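Local structure of putative histidinol-phosphate aminotransferase (Burkholderia pseudomallei, 3P1T) at residues Leu184-Glu188 with Leu210-Ser214. The protein probably catalyses the pyridoxal 5'-phosphate-dependent transfer of an amino group from L-histidinol phosphate to 2-oxoglutarate, a step of histidine biosynthesis. Residues are numbered along the deposited sequence; the frame is centred on the assembly and turned at random.
Sequences LAYGE and LFGPS. With EDO (1,2-ethanediol), chain H.
L184 lays its CD1 methyl over one face of the F211 ring, 3.7 Å from the ring centroid and only 13° off the normal, a CH-pi contact that illustrates how a loop can be held against the end of a strand by apolar contact. The second methyl, CD2, reaches the CD1 and CE1 rim of the same ring, giving the aromatic face two neighbours from one leucine. Y186 CG sits between its backbone N and carbonyl carbon (chi1 64°), which carries the ring over the other segment: CD2 meets F211 CB at 3.8 Å, while G212 O comes to 3.6 Å from Y186 CD1, approaching the ring obliquely. That carbonyl accepts a hydrogen bond from N70 ND2, and C66 and P67 also touch the tyrosine. F211 is further enclosed by F64, edge-to-face, and by V192.

Toward P213 this packing gives way to a proline ring against backbone carbonyls, with G187 O 3.2 Å from P213 CD, and the contact opens to solvent at E188. Beside P213, a 1,2-ethanediol, probably from the crystallisation liquor, accepts a hydrogen bond from S214 N at O2 (3.2 Å), which also shares one with S214 OG. P213 is at the N-cap position of helix 214-221, so 210-214 turns from strand into helix, against the loop leading to strand 190-195, within the mixed seven-stranded sheet characteristic of the large domain of fold-type I PLP-dependent aminotransferases.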
loop_
_atom_site.group_PDB
_atom_site.type_symbol
_atom_site.label_atom_id
_atom_site.label_comp_id
_atom_site.label_asym_id
_atom_site.label_seq_id
_atom_site.Cartn_x
_atom_site.Cartn_y
_atom_site.Cartn_z
ATOM N N LEU A 184 -18.398 -15.863 -8.186
ATOM C CA LEU A 184 -17.676 -15.513 -6.977
ATOM C C LEU A 184 -18.452 -16.160 -5.858
ATOM O O LEU A 184 -19.668 -15.953 -5.774
ATOM C CB LEU A 184 -17.503 -13.989 -6.781
ATOM C CG LEU A 184 -16.620 -13.227 -7.748
ATOM C CD1 LEU A 184 -16.903 -11.765 -7.647
ATOM C CD2 LEU A 184 -15.158 -13.478 -7.483
ATOM N N ALA A 185 -17.806 -17.033 -5.086
ATOM C CA ALA A 185 -18.468 -17.743 -4.001
ATOM C C ALA A 185 -18.093 -17.112 -2.658
ATOM O O ALA A 185 -16.959 -17.254 -2.202
ATOM C CB ALA A 185 -18.097 -19.224 -4.035
ATOM N N TYR A 186 -19.020 -16.354 -2.077
ATOM C CA TYR A 186 -18.836 -15.693 -0.797
ATOM C C TYR A 186 -20.188 -15.655 -0.080
ATOM O O TYR A 186 -21.237 -15.705 -0.724
ATOM C CB TYR A 186 -18.199 -14.285 -0.938
ATOM C CG TYR A 186 -19.053 -13.299 -1.687
ATOM C CD1 TYR A 186 -20.034 -12.561 -1.034
ATOM C CD2 TYR A 186 -18.879 -13.091 -3.053
ATOM C CE1 TYR A 186 -20.869 -11.691 -1.731
ATOM C CE2 TYR A 186 -19.695 -12.206 -3.757
ATOM C CZ TYR A 186 -20.698 -11.516 -3.093
ATOM O OH TYR A 186 -21.505 -10.644 -3.780
ATOM N N GLY A 187 -20.135 -15.600 1.243
ATOM C CA GLY A 187 -21.304 -15.575 2.111
ATOM C C GLY A 187 -20.922 -15.376 3.560
ATOM O O GLY A 187 -19.782 -15.012 3.850
ATOM N N GLU A 188 -21.866 -15.647 4.474
ATOM C CA GLU A 188 -21.734 -15.480 5.933
ATOM C C GLU A 188 -20.341 -15.935 6.444
ATOM O O GLU A 188 -19.696 -15.171 7.165
ATOM C CB GLU A 188 -22.854 -16.269 6.649
ATOM C CG GLU A 188 -23.008 -16.035 8.150
ATOM C CD GLU A 188 -23.955 -16.981 8.884
ATOM O OE1 GLU A 188 -25.051 -17.273 8.350
ATOM O OE2 GLU A 188 -23.613 -17.402 10.015
ATOM N N LEU A 210 -10.896 -8.495 -2.561
ATOM C CA LEU A 210 -11.446 -9.444 -1.584
ATOM C C LEU A 210 -12.957 -9.332 -1.577
ATOM O O LEU A 210 -13.488 -8.224 -1.453
ATOM C CB LEU A 210 -10.870 -9.213 -0.168
ATOM C CG LEU A 210 -11.464 -10.045 0.972
ATOM C CD1 LEU A 210 -11.187 -11.553 0.795
ATOM C CD2 LEU A 210 -10.972 -9.546 2.317
ATOM N N PHE A 211 -13.645 -10.471 -1.687
ATOM C CA PHE A 211 -15.114 -10.522 -1.702
ATOM C C PHE A 211 -15.601 -11.265 -0.475
ATOM O O PHE A 211 -15.046 -12.309 -0.132
ATOM C CB PHE A 211 -15.642 -11.178 -2.998
ATOM C CG PHE A 211 -15.060 -10.569 -4.251
ATOM C CD1 PHE A 211 -13.859 -11.031 -4.781
ATOM C CD2 PHE A 211 -15.693 -9.516 -4.890
ATOM C CE1 PHE A 211 -13.300 -10.441 -5.928
ATOM C CE2 PHE A 211 -15.136 -8.937 -6.049
ATOM C CZ PHE A 211 -13.947 -9.401 -6.557
ATOM N N GLY A 212 -16.612 -10.716 0.187
ATOM C CA GLY A 212 -17.174 -11.323 1.386
ATOM C C GLY A 212 -18.477 -10.700 1.837
ATOM O O GLY A 212 -19.039 -9.834 1.143
ATOM N N PRO A 213 -18.964 -11.141 3.028
ATOM C CA PRO A 213 -20.218 -10.573 3.583
ATOM C C PRO A 213 -20.042 -9.092 3.940
ATOM O O PRO A 213 -18.980 -8.702 4.435
ATOM C CB PRO A 213 -20.494 -11.434 4.817
ATOM C CG PRO A 213 -19.174 -12.016 5.198
ATOM C CD PRO A 213 -18.368 -12.150 3.928
ATOM N N SER A 214 -21.076 -8.272 3.657
ATOM C CA SER A 214 -21.052 -6.812 3.737
ATOM C C SER A 214 -20.648 -6.265 5.124
ATOM O O SER A 214 -19.884 -5.290 5.162
ATOM C CB SER A 214 -22.394 -6.203 3.325
ATOM O OG SER A 214 -23.522 -6.770 3.966
HETATM C C1 EDO H . -23.864 -10.075 1.506
HETATM O O1 EDO H . -23.322 -11.407 1.568
HETATM C C2 EDO H . -24.729 -9.706 2.715
HETATM O O2 EDO H . -23.966 -9.724 3.928
#